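Peptidase S15/CocE/NonD (PDB 4PF1) is a serine aminopeptidase with an alpha/beta-hydrolase fold, and probably removes residues from the N-terminal ends of peptides. Local coordinates at residues Val408-Leu414 / Val472-Glu476; Ala424-Ser430 / Ala606-Arg612; Ala494-Asp500 / Leu547-Leu553; Asp500-Val505 / Asp531-Arg536. All coordinates share one frame; numbering follows the deposited sequence.

In the fold
All four contacts lie in the C-terminal non-catalytic domain. Following the chain, the turn after strand 401-408 opens interaction 1, which closes at strand 471-474 and joins the six-stranded antiparallel sheet to the four-stranded one. Interaction 2 opens within that loop, at 424-430, and closes far later at 606-612, so the two cross; Trp-473 NE1 bonds Asp-426 OD2 where they meet. Nested inside interaction 2 is interaction 3, tying the end of strand 489-496 to the loop before strand 553-558. Interaction 4 nests inside interaction 3, shares Asp-500 with it, and pairs strands 502-510 and 525-534 of the four-stranded sheet.

Interaction 1: Val408-Leu414 / Val472-Glu476; sequences VQEDGKL and VWATE
Trp-473 lays its indole against the base of a hairpin turn, and several residues of 408-414 line its length. Its CB touches both the carbonyl oxygen of Lys-413 and a methyl of Leu-414, with CD1 of Leu-414 4.1 Å from Trp-473 CB. Because CG stands anti to the carbonyl carbon (chi1 -58°), the ring swings under Val-408. There Val-408 CB makes a CH-pi contact over the five-membered ring, almost on its normal, 3.5 Å from the centroid, while Val-408 CG1 reaches Trp-473 CD2 at 3.6 Å and extends over the six-membered ring. At the indole edge, Trp-473 CD1 meets Gln-409 O at 3.3 Å; NE1, next along, gives its hydrogen to Asp-426. An alanine in place of this tryptophan would probably open a gap beneath Val-408 and leave the Asp-426 carboxylate without its indole donor. The backbones add one sound bond, Ala-474 N to Gly-412 O at 3.0 Å, and a weak one from Leu-414 N to Ala-474 O. Gly-412, with positive phi, belongs to a type I' turn from Glu-410 to Lys-413, which links strands 401-408 and 414-415 as a beta hairpin, here packed on strand 471-474, outermost within this chain in the neighbouring sheet.

Interaction 2: Ala424-Ser430 / Ala606-Arg612; sequences AFDEYVS and ATQRVWR
Ala-606 begins the second strand by exchanging two backbone hydrogen bonds with Ser-430, and the antiparallel ladder runs on from there. Thr-607 sets its CG2 methyl beside the Glu-427 side chain, 3.6 Å from Glu-427 OE2. Gln-608 repeats the double backbone bond with Tyr-428, while its CB lies over one face of the Tyr-428 ring, 3.7 Å from the centroid; the phenol hydroxyl is held by Ser-578. Arg-609 is shared by two partners. Its extended chain carries CD over the Phe-425 ring and then lays the guanidinium flat on the same ring, planes 17° apart, while NE and NH2 both bond Glu-427 OE2 in the guanidinium plane, NE at 2.7 Å on the anti lone pair. This double grip and the aromatic surface together fix the rotation of the group. Val-610 supplies the next backbone pair, with Asp-426. At Trp-611, Phe-425 CB stands 3.8 Å from the centroid of the five-membered ring, and the two rings meet obliquely. Arg-612, just past the regular pairing, closes the contact: its N bonds Ala-424 O, and NE and NH2 reach separate oxygens of Asp-426, NE to OD2 at 2.7 Å, both from above the carboxylate plane. Alternating hydrogen-bonded and non-hydrogen-bonded pairs are characteristic of a regular antiparallel beta ladder, here a strand pair in the six-stranded sheet of the C-terminal domain.

Interaction 3: Ala494-Asp500 / Leu547-Leu553; sequences ASTSGSD and LVPDKVL
Ala-494 and Leu-553 form a hydrogen-bonded antiparallel pair, the last rung before the chains part around a type II beta turn from Val-548 to Lys-551. Both backbone bonds of that rung measure 2.9 Å. The contact is close again at the other end, where Leu-547 N bonds Ser-499 O and its side chain turns inward. With CG anti to the carbonyl carbon (chi1 -56°), Leu-547 places CD1 3.8 Å from Thr-496 CG2, the two side chains meeting at about a right angle, and equally near the carbonyl carbon of Asp-500. Thr-496 offers the methyl to this leucine and keeps its hydroxyl for other work: OG1 accepts from Gly-498 N in an ST turn and lies beside the side-chain amide of Gln-608. The chain then leaves the strand and reaches Ser-499, whose hydroxyl bonds the backbone N of Phe-591.

The solvent side is made differently. Val-548, Pro-549, Asp-550 and Lys-551 are exposed, and here the side chains that touch make only van der Waals contacts across the interface: Pro-549 CB lies 3.7 Å from Ser-497 O, and Asp-550 OD1 rests against Ser-497 CA. The turn is held chiefly through its backbone, by a nearly straight bond of 2.7 Å from Asp-550 N to Thr-496 O. Where the two chains stand too far apart to bond directly, a water fills in: it accepts from Thr-496 N and donates to Val-548 O and, at 2.7 Å, to Lys-551 O.

Interaction 4: Asp500-Val505 / Asp531-Arg536; sequences DADWVV and DIFRGR
Strands 502-510 and 525-534 pair at one margin of the four-stranded antiparallel sheet, and the contact joins Asp-502 to Arg-534 across a non-hydrogen-bonded position. Arg-534 grips the carboxylate side-on: NE gives its hydrogen to Asp-502 OD1 at 2.9 Å and NH2 to Asp-502 OD2 at 2.8 Å. Each bond uses a syn lone pair and is nearly straight, with the carboxylate and guanidinium planes only 4° apart. The chain bends at chi2 and chi3 to bring the guanidinium round, and NH1 is left to form a salt bridge with Asp-585. A methionine in place of Arg-534 would probably leave the buried carboxylate of Asp-502, and that of Asp-585, without their shared counter-charge.

On the same face Val-504 CG2 packs 3.8 Å from Ile-532 CD1. In the antiparallel ladder Trp-503 and Phe-533 exchange backbone bonds between these pairs, and Val-505 and Asp-531 do so beyond Val-504; the indole of Trp-503, on the opposite face, lies against Tyr-555 and Gln-608. Beyond Arg-534 the chain turns into a 3-10 segment. Gly-535 N bonds Ala-501 O at 2.7 Å, and a CB on this glycine would collide with that same oxygen. The Arg-536 chain then bends at chi3 (-83°), which brings its NH2 to Asp-500 OD2 at 2.8 Å in a single-nitrogen salt bridge, while NH1 bonds Val-592 O.

Interaction 1: Val408-Leu414 / Val472-Glu476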
# COMPACT_ATOMS: atom_id res chain seq x y z
N VAL A 408 -33.25 -11.64 -23.35
CA VAL A 408 -33.05 -12.42 -22.12
C VAL A 408 -33.71 -13.80 -22.37
O VAL A 408 -34.77 -13.85 -23.00
CB VAL A 408 -33.57 -11.72 -20.82
CG1 VAL A 408 -32.86 -10.39 -20.59
CG2 VAL A 408 -35.09 -11.55 -20.82
N GLN A 409 -33.05 -14.89 -21.99
CA GLN A 409 -33.54 -16.24 -22.28
C GLN A 409 -33.57 -17.14 -21.03
O GLN A 409 -33.11 -16.74 -19.96
CB GLN A 409 -32.66 -16.90 -23.37
CG GLN A 409 -32.62 -16.14 -24.70
CD GLN A 409 -31.48 -16.55 -25.61
OE1 GLN A 409 -30.49 -17.18 -25.19
NE2 GLN A 409 -31.56 -16.17 -26.87
N GLU A 410 -34.10 -18.38 -21.19
CA GLU A 410 -34.18 -19.39 -20.13
C GLU A 410 -32.77 -19.86 -19.72
O GLU A 410 -31.81 -19.68 -20.48
CB GLU A 410 -35.05 -20.59 -20.57
CG GLU A 410 -34.44 -21.43 -21.70
CD GLU A 410 -35.13 -22.75 -22.00
OE1 GLU A 410 -35.85 -23.27 -21.12
OE2 GLU A 410 -34.90 -23.29 -23.11
N ASP A 411 -32.65 -20.48 -18.52
CA ASP A 411 -31.41 -21.01 -17.93
C ASP A 411 -30.30 -19.93 -17.84
O ASP A 411 -29.12 -20.24 -18.03
CB ASP A 411 -30.91 -22.25 -18.72
CG ASP A 411 -31.93 -23.36 -18.87
OD1 ASP A 411 -32.41 -23.88 -17.83
OD2 ASP A 411 -32.22 -23.75 -20.03
N GLY A 412 -30.70 -18.69 -17.54
CA GLY A 412 -29.79 -17.55 -17.40
C GLY A 412 -29.00 -17.20 -18.65
O GLY A 412 -27.87 -16.69 -18.55
N LYS A 413 -29.57 -17.48 -19.83
CA LYS A 413 -28.91 -17.23 -21.12
C LYS A 413 -29.29 -15.87 -21.69
O LYS A 413 -30.35 -15.33 -21.38
CB LYS A 413 -29.25 -18.34 -22.13
CG LYS A 413 -28.66 -19.71 -21.80
CD LYS A 413 -28.92 -20.71 -22.93
CE LYS A 413 -28.60 -22.13 -22.53
NZ LYS A 413 -29.82 -22.87 -22.12
N LEU A 414 -28.41 -15.34 -22.56
CA LEU A 414 -28.59 -14.08 -23.27
C LEU A 414 -28.11 -14.30 -24.71
O LEU A 414 -26.99 -14.75 -24.92
CB LEU A 414 -27.77 -12.98 -22.56
CG LEU A 414 -28.00 -11.53 -23.00
CD1 LEU A 414 -29.30 -10.98 -22.45
CD2 LEU A 414 -26.85 -10.66 -22.55
N VAL A 472 -30.08 -12.55 -13.41
CA VAL A 472 -28.84 -12.54 -14.19
C VAL A 472 -29.01 -13.32 -15.50
O VAL A 472 -29.61 -14.40 -15.51
CB VAL A 472 -27.64 -13.11 -13.35
CG1 VAL A 472 -26.31 -12.87 -14.07
CG2 VAL A 472 -27.59 -12.52 -11.94
N TRP A 473 -28.47 -12.77 -16.60
CA TRP A 473 -28.42 -13.39 -17.93
C TRP A 473 -27.06 -13.12 -18.54
O TRP A 473 -26.53 -12.01 -18.39
CB TRP A 473 -29.53 -12.85 -18.86
CG TRP A 473 -30.92 -13.04 -18.34
CD1 TRP A 473 -31.72 -14.13 -18.50
CD2 TRP A 473 -31.70 -12.07 -17.62
NE1 TRP A 473 -32.95 -13.91 -17.91
CE2 TRP A 473 -32.96 -12.65 -17.36
CE3 TRP A 473 -31.45 -10.76 -17.18
CZ2 TRP A 473 -33.97 -11.97 -16.68
CZ3 TRP A 473 -32.46 -10.08 -16.50
CH2 TRP A 473 -33.70 -10.68 -16.27
N ALA A 474 -26.47 -14.12 -19.20
CA ALA A 474 -25.15 -13.96 -19.81
C ALA A 474 -25.02 -14.80 -21.07
O ALA A 474 -25.57 -15.89 -21.15
CB ALA A 474 -24.06 -14.35 -18.82
N THR A 475 -24.27 -14.28 -22.06
CA THR A 475 -23.97 -15.00 -23.30
C THR A 475 -22.90 -16.05 -23.00
O THR A 475 -22.31 -16.02 -21.92
CB THR A 475 -23.47 -14.02 -24.39
OG1 THR A 475 -22.15 -13.57 -24.05
CG2 THR A 475 -24.39 -12.83 -24.61
N GLU A 476 -22.61 -16.94 -23.95
CA GLU A 476 -21.50 -17.88 -23.80
C GLU A 476 -20.20 -17.09 -24.11
O GLU A 476 -20.31 -16.00 -24.68
CB GLU A 476 -21.67 -19.09 -24.74
CG GLU A 476 -22.65 -20.14 -24.23
CD GLU A 476 -22.38 -20.71 -22.84
OE1 GLU A 476 -21.23 -21.14 -22.58
OE2 GLU A 476 -23.32 -20.74 -22.02

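Interaction 2: Ala424-Ser430 / Ala606-Arg612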
# COMPACT_ATOMS: atom_id res chain seq x y z
N ALA A 424 -43.28 -17.69 -20.35
CA ALA A 424 -41.91 -17.71 -19.85
C ALA A 424 -41.56 -16.39 -19.18
O ALA A 424 -41.87 -15.31 -19.72
CB ALA A 424 -40.94 -18.00 -20.99
N PHE A 425 -40.94 -16.47 -18.01
CA PHE A 425 -40.50 -15.33 -17.22
C PHE A 425 -39.50 -15.78 -16.17
O PHE A 425 -39.44 -16.96 -15.83
CB PHE A 425 -41.69 -14.61 -16.54
CG PHE A 425 -42.61 -15.49 -15.72
CD1 PHE A 425 -42.30 -15.82 -14.41
CD2 PHE A 425 -43.81 -15.95 -16.25
CE1 PHE A 425 -43.16 -16.64 -13.65
CE2 PHE A 425 -44.67 -16.76 -15.50
CZ PHE A 425 -44.33 -17.10 -14.20
N ASP A 426 -38.73 -14.83 -15.63
CA ASP A 426 -37.82 -15.07 -14.51
C ASP A 426 -38.38 -14.34 -13.31
O ASP A 426 -38.76 -13.17 -13.43
CB ASP A 426 -36.39 -14.64 -14.85
CG ASP A 426 -35.82 -15.39 -16.03
OD1 ASP A 426 -35.57 -16.61 -15.89
OD2 ASP A 426 -35.67 -14.77 -17.10
N GLU A 427 -38.49 -15.03 -12.17
CA GLU A 427 -39.12 -14.48 -10.98
C GLU A 427 -38.14 -14.26 -9.82
O GLU A 427 -37.21 -15.05 -9.64
CB GLU A 427 -40.25 -15.41 -10.53
CG GLU A 427 -41.22 -14.81 -9.53
CD GLU A 427 -42.29 -15.77 -9.09
OE1 GLU A 427 -42.01 -16.61 -8.20
OE2 GLU A 427 -43.42 -15.70 -9.62
N TYR A 428 -38.38 -13.21 -9.03
CA TYR A 428 -37.64 -12.89 -7.80
C TYR A 428 -38.49 -12.02 -6.89
O TYR A 428 -39.43 -11.36 -7.35
CB TYR A 428 -36.28 -12.22 -8.09
CG TYR A 428 -36.34 -10.78 -8.56
CD1 TYR A 428 -36.60 -10.47 -9.88
CD2 TYR A 428 -36.04 -9.74 -7.69
CE1 TYR A 428 -36.56 -9.15 -10.34
CE2 TYR A 428 -36.04 -8.41 -8.12
CZ TYR A 428 -36.30 -8.13 -9.45
OH TYR A 428 -36.30 -6.82 -9.89
N VAL A 429 -38.17 -12.01 -5.59
CA VAL A 429 -38.89 -11.20 -4.61
C VAL A 429 -37.99 -10.04 -4.18
O VAL A 429 -36.86 -10.26 -3.73
CB VAL A 429 -39.39 -12.03 -3.40
CG1 VAL A 429 -40.10 -11.14 -2.37
CG2 VAL A 429 -40.32 -13.16 -3.85
N SER A 430 -38.49 -8.81 -4.34
CA SER A 430 -37.77 -7.61 -3.91
C SER A 430 -38.30 -7.17 -2.56
O SER A 430 -39.49 -6.86 -2.42
CB SER A 430 -37.91 -6.51 -4.95
OG SER A 430 -37.44 -5.27 -4.44
N ALA A 606 -42.54 -7.47 -2.77
CA ALA A 606 -43.25 -7.65 -4.03
C ALA A 606 -42.59 -8.74 -4.86
O ALA A 606 -41.37 -8.88 -4.84
CB ALA A 606 -43.29 -6.34 -4.81
N THR A 607 -43.42 -9.51 -5.57
CA THR A 607 -42.98 -10.57 -6.47
C THR A 607 -42.76 -9.95 -7.85
O THR A 607 -43.70 -9.41 -8.43
CB THR A 607 -44.01 -11.72 -6.47
OG1 THR A 607 -44.15 -12.19 -5.14
CG2 THR A 607 -43.61 -12.86 -7.38
N GLN A 608 -41.52 -9.97 -8.34
CA GLN A 608 -41.14 -9.36 -9.61
C GLN A 608 -40.91 -10.41 -10.67
O GLN A 608 -40.29 -11.44 -10.40
CB GLN A 608 -39.88 -8.48 -9.47
CG GLN A 608 -39.74 -7.73 -8.13
CD GLN A 608 -40.70 -6.58 -7.98
OE1 GLN A 608 -41.91 -6.76 -7.88
NE2 GLN A 608 -40.17 -5.37 -7.90
N ARG A 609 -41.39 -10.14 -11.90
CA ARG A 609 -41.25 -11.07 -13.02
C ARG A 609 -40.80 -10.36 -14.28
O ARG A 609 -41.50 -9.46 -14.75
CB ARG A 609 -42.59 -11.79 -13.29
CG ARG A 609 -42.96 -12.85 -12.28
CD ARG A 609 -44.36 -13.36 -12.55
NE ARG A 609 -44.79 -14.36 -11.57
CZ ARG A 609 -45.98 -14.94 -11.57
NH1 ARG A 609 -46.88 -14.63 -12.49
NH2 ARG A 609 -46.28 -15.84 -10.64
N VAL A 610 -39.66 -10.78 -14.84
CA VAL A 610 -39.17 -10.25 -16.11
C VAL A 610 -39.56 -11.26 -17.19
O VAL A 610 -39.03 -12.38 -17.24
CB VAL A 610 -37.65 -9.93 -16.08
CG1 VAL A 610 -37.11 -9.68 -17.48
CG2 VAL A 610 -37.36 -8.74 -15.17
N TRP A 611 -40.56 -10.89 -18.02
CA TRP A 611 -41.13 -11.75 -19.04
C TRP A 611 -40.29 -11.81 -20.31
O TRP A 611 -39.67 -10.82 -20.70
CB TRP A 611 -42.57 -11.32 -19.35
CG TRP A 611 -43.54 -11.66 -18.26
CD1 TRP A 611 -43.61 -11.11 -17.01
CD2 TRP A 611 -44.58 -12.66 -18.31
NE1 TRP A 611 -44.61 -11.70 -16.28
CE2 TRP A 611 -45.22 -12.66 -17.06
CE3 TRP A 611 -45.03 -13.54 -19.31
CZ2 TRP A 611 -46.32 -13.49 -16.78
CZ3 TRP A 611 -46.10 -14.37 -19.03
CH2 TRP A 611 -46.72 -14.35 -17.77
N ARG A 612 -40.26 -12.99 -20.96
CA ARG A 612 -39.47 -13.25 -22.17
C ARG A 612 -40.24 -14.20 -23.10
O ARG A 612 -39.94 -15.40 -23.17
CB ARG A 612 -38.09 -13.82 -21.80
CG ARG A 612 -38.10 -14.73 -20.56
CD ARG A 612 -36.77 -15.42 -20.36
NE ARG A 612 -36.77 -16.22 -19.14
CZ ARG A 612 -37.12 -17.50 -19.07
NH1 ARG A 612 -37.51 -18.14 -20.17
NH2 ARG A 612 -37.08 -18.15 -17.92

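Interaction 3: Ala494-Asp500 / Leu547-Leu553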
# COMPACT_ATOMS: atom_id res chain seq x y z
N ALA A 494 -42.13 -6.24 -17.70
CA ALA A 494 -42.10 -6.73 -16.34
C ALA A 494 -43.43 -6.54 -15.60
O ALA A 494 -44.17 -5.59 -15.86
CB ALA A 494 -40.99 -6.04 -15.57
N SER A 495 -43.70 -7.45 -14.65
CA SER A 495 -44.87 -7.39 -13.79
C SER A 495 -44.44 -7.38 -12.33
O SER A 495 -43.42 -7.97 -11.98
CB SER A 495 -45.81 -8.56 -14.07
OG SER A 495 -45.27 -9.79 -13.62
N THR A 496 -45.21 -6.70 -11.48
CA THR A 496 -44.97 -6.65 -10.04
C THR A 496 -46.27 -6.93 -9.30
O THR A 496 -47.34 -6.55 -9.79
CB THR A 496 -44.35 -5.29 -9.61
OG1 THR A 496 -44.24 -5.27 -8.18
CG2 THR A 496 -45.17 -4.08 -10.07
N SER A 497 -46.19 -7.57 -8.12
CA SER A 497 -47.38 -7.82 -7.30
C SER A 497 -47.78 -6.53 -6.53
O SER A 497 -48.85 -6.49 -5.92
CB SER A 497 -47.15 -8.98 -6.35
OG SER A 497 -46.04 -8.76 -5.49
N GLY A 498 -46.93 -5.50 -6.60
CA GLY A 498 -47.17 -4.20 -5.97
C GLY A 498 -47.77 -3.16 -6.91
O GLY A 498 -48.11 -3.48 -8.05
N SER A 499 -47.92 -1.91 -6.42
CA SER A 499 -48.50 -0.81 -7.20
C SER A 499 -47.45 0.24 -7.62
O SER A 499 -47.79 1.23 -8.27
CB SER A 499 -49.66 -0.15 -6.46
OG SER A 499 -49.44 -0.08 -5.06
N ASP A 500 -46.18 -0.00 -7.28
CA ASP A 500 -45.04 0.83 -7.67
C ASP A 500 -43.77 -0.04 -7.66
O ASP A 500 -43.76 -1.08 -7.00
CB ASP A 500 -44.88 2.07 -6.77
CG ASP A 500 -44.13 3.24 -7.41
OD1 ASP A 500 -43.44 3.02 -8.44
OD2 ASP A 500 -44.21 4.36 -6.88
N LEU A 547 -48.88 1.35 -10.75
CA LEU A 547 -48.78 0.17 -11.61
C LEU A 547 -49.92 -0.78 -11.29
O LEU A 547 -50.27 -0.95 -10.12
CB LEU A 547 -47.42 -0.55 -11.43
CG LEU A 547 -46.14 0.28 -11.65
CD1 LEU A 547 -44.91 -0.50 -11.25
CD2 LEU A 547 -46.02 0.75 -13.10
N VAL A 548 -50.51 -1.40 -12.33
CA VAL A 548 -51.58 -2.38 -12.13
C VAL A 548 -50.93 -3.66 -11.57
O VAL A 548 -50.00 -4.18 -12.20
CB VAL A 548 -52.40 -2.65 -13.43
CG1 VAL A 548 -53.42 -3.76 -13.22
CG2 VAL A 548 -53.08 -1.37 -13.92
N PRO A 549 -51.33 -4.12 -10.36
CA PRO A 549 -50.67 -5.31 -9.79
C PRO A 549 -50.82 -6.55 -10.67
O PRO A 549 -51.88 -6.77 -11.27
CB PRO A 549 -51.39 -5.50 -8.44
CG PRO A 549 -51.99 -4.17 -8.14
CD PRO A 549 -52.37 -3.60 -9.46
N ASP A 550 -49.72 -7.32 -10.80
CA ASP A 550 -49.59 -8.58 -11.55
C ASP A 550 -49.72 -8.43 -13.09
O ASP A 550 -49.68 -9.44 -13.79
CB ASP A 550 -50.60 -9.64 -11.03
CG ASP A 550 -50.57 -9.82 -9.52
OD1 ASP A 550 -49.46 -9.93 -8.95
OD2 ASP A 550 -51.65 -9.85 -8.90
N LYS A 551 -49.83 -7.20 -13.61
CA LYS A 551 -49.95 -6.97 -15.06
C LYS A 551 -48.57 -6.79 -15.71
O LYS A 551 -47.73 -6.05 -15.18
CB LYS A 551 -50.85 -5.75 -15.35
CG LYS A 551 -51.17 -5.58 -16.83
CD LYS A 551 -52.12 -4.42 -17.10
CE LYS A 551 -52.19 -4.09 -18.57
NZ LYS A 551 -52.76 -5.22 -19.38
N VAL A 552 -48.33 -7.47 -16.85
CA VAL A 552 -47.05 -7.37 -17.59
C VAL A 552 -47.04 -6.03 -18.31
O VAL A 552 -47.83 -5.81 -19.24
CB VAL A 552 -46.81 -8.56 -18.56
CG1 VAL A 552 -45.37 -8.54 -19.10
CG2 VAL A 552 -47.11 -9.90 -17.90
N LEU A 553 -46.17 -5.10 -17.85
CA LEU A 553 -46.08 -3.76 -18.42
C LEU A 553 -44.75 -3.52 -19.13
O LEU A 553 -43.71 -4.04 -18.70
CB LEU A 553 -46.31 -2.69 -17.34
CG LEU A 553 -47.64 -2.75 -16.59
CD1 LEU A 553 -47.57 -1.97 -15.30
CD2 LEU A 553 -48.79 -2.27 -17.45
O HOH W 1 -47.11 -4.72 -12.93

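Interaction 4: Asp500-Val505 / Asp531-Arg536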
# COMPACT_ATOMS: atom_id res chain seq x y z
N ASP A 500 -46.18 -0.00 -7.28
CA ASP A 500 -45.04 0.83 -7.67
C ASP A 500 -43.77 -0.04 -7.66
O ASP A 500 -43.76 -1.08 -7.00
CB ASP A 500 -44.88 2.07 -6.77
CG ASP A 500 -44.13 3.24 -7.41
OD1 ASP A 500 -43.44 3.02 -8.44
OD2 ASP A 500 -44.21 4.36 -6.88
N ALA A 501 -42.74 0.35 -8.45
CA ALA A 501 -41.49 -0.41 -8.54
C ALA A 501 -40.39 0.38 -9.20
O ALA A 501 -40.66 1.19 -10.08
CB ALA A 501 -41.71 -1.70 -9.34
N ASP A 502 -39.15 0.11 -8.80
CA ASP A 502 -37.94 0.63 -9.44
C ASP A 502 -37.33 -0.49 -10.24
O ASP A 502 -37.35 -1.64 -9.79
CB ASP A 502 -36.94 1.15 -8.39
CG ASP A 502 -37.21 2.55 -7.88
OD1 ASP A 502 -38.07 3.24 -8.47
OD2 ASP A 502 -36.56 2.95 -6.89
N TRP A 503 -36.83 -0.19 -11.44
CA TRP A 503 -36.20 -1.22 -12.26
C TRP A 503 -34.79 -0.79 -12.64
O TRP A 503 -34.62 0.22 -13.34
CB TRP A 503 -37.05 -1.56 -13.50
CG TRP A 503 -38.45 -2.01 -13.19
CD1 TRP A 503 -39.59 -1.25 -13.23
CD2 TRP A 503 -38.86 -3.32 -12.75
NE1 TRP A 503 -40.68 -2.01 -12.88
CE2 TRP A 503 -40.26 -3.28 -12.57
CE3 TRP A 503 -38.18 -4.53 -12.53
CZ2 TRP A 503 -40.99 -4.41 -12.17
CZ3 TRP A 503 -38.90 -5.64 -12.13
CH2 TRP A 503 -40.29 -5.57 -11.94
N VAL A 504 -33.79 -1.51 -12.12
CA VAL A 504 -32.37 -1.26 -12.39
C VAL A 504 -31.92 -2.22 -13.49
O VAL A 504 -32.09 -3.44 -13.34
CB VAL A 504 -31.50 -1.41 -11.11
CG1 VAL A 504 -30.03 -1.13 -11.40
CG2 VAL A 504 -32.00 -0.53 -9.98
N VAL A 505 -31.37 -1.69 -14.59
CA VAL A 505 -30.86 -2.52 -15.68
C VAL A 505 -29.36 -2.26 -15.80
O VAL A 505 -28.95 -1.11 -15.94
CB VAL A 505 -31.61 -2.29 -17.03
CG1 VAL A 505 -31.02 -3.15 -18.14
CG2 VAL A 505 -33.10 -2.56 -16.88
N ASP A 531 -28.50 1.89 -15.50
CA ASP A 531 -29.37 2.95 -15.02
C ASP A 531 -30.62 2.39 -14.34
O ASP A 531 -30.82 1.18 -14.29
CB ASP A 531 -29.75 3.95 -16.13
CG ASP A 531 -29.61 5.40 -15.66
OD1 ASP A 531 -29.93 5.68 -14.48
OD2 ASP A 531 -29.15 6.24 -16.46
N ILE A 532 -31.42 3.29 -13.76
CA ILE A 532 -32.62 2.96 -12.99
C ILE A 532 -33.83 3.74 -13.51
O ILE A 532 -33.69 4.88 -13.96
CB ILE A 532 -32.36 3.24 -11.46
CG1 ILE A 532 -33.59 2.89 -10.57
CG2 ILE A 532 -31.86 4.67 -11.23
CD1 ILE A 532 -33.31 2.86 -9.05
N PHE A 533 -35.01 3.12 -13.45
CA PHE A 533 -36.26 3.75 -13.85
C PHE A 533 -37.28 3.64 -12.72
O PHE A 533 -37.54 2.54 -12.24
CB PHE A 533 -36.80 3.10 -15.15
CG PHE A 533 -37.93 3.86 -15.82
CD1 PHE A 533 -39.21 3.87 -15.29
CD2 PHE A 533 -37.71 4.53 -17.02
CE1 PHE A 533 -40.24 4.58 -15.90
CE2 PHE A 533 -38.74 5.23 -17.65
CZ PHE A 533 -40.00 5.25 -17.08
N ARG A 534 -37.87 4.78 -12.30
CA ARG A 534 -38.91 4.77 -11.28
C ARG A 534 -40.25 4.51 -11.97
O ARG A 534 -40.74 5.36 -12.72
CB ARG A 534 -38.91 6.07 -10.46
CG ARG A 534 -39.81 6.01 -9.23
CD ARG A 534 -39.20 6.71 -8.04
NE ARG A 534 -38.25 5.86 -7.32
CZ ARG A 534 -37.55 6.25 -6.26
NH1 ARG A 534 -37.66 7.49 -5.81
NH2 ARG A 534 -36.71 5.41 -5.66
N GLY A 535 -40.78 3.30 -11.75
CA GLY A 535 -41.98 2.76 -12.39
C GLY A 535 -43.23 3.60 -12.40
O GLY A 535 -44.05 3.46 -13.31
N ARG A 536 -43.41 4.49 -11.40
CA ARG A 536 -44.58 5.37 -11.31
C ARG A 536 -44.63 6.37 -12.51
O ARG A 536 -45.69 6.94 -12.78
CB ARG A 536 -44.60 6.13 -9.97
CG ARG A 536 -43.48 7.16 -9.82
CD ARG A 536 -43.15 7.49 -8.38
NE ARG A 536 -44.05 8.48 -7.80
CZ ARG A 536 -44.99 8.21 -6.91
NH1 ARG A 536 -45.76 9.17 -6.43
NH2 ARG A 536 -45.17 6.96 -6.48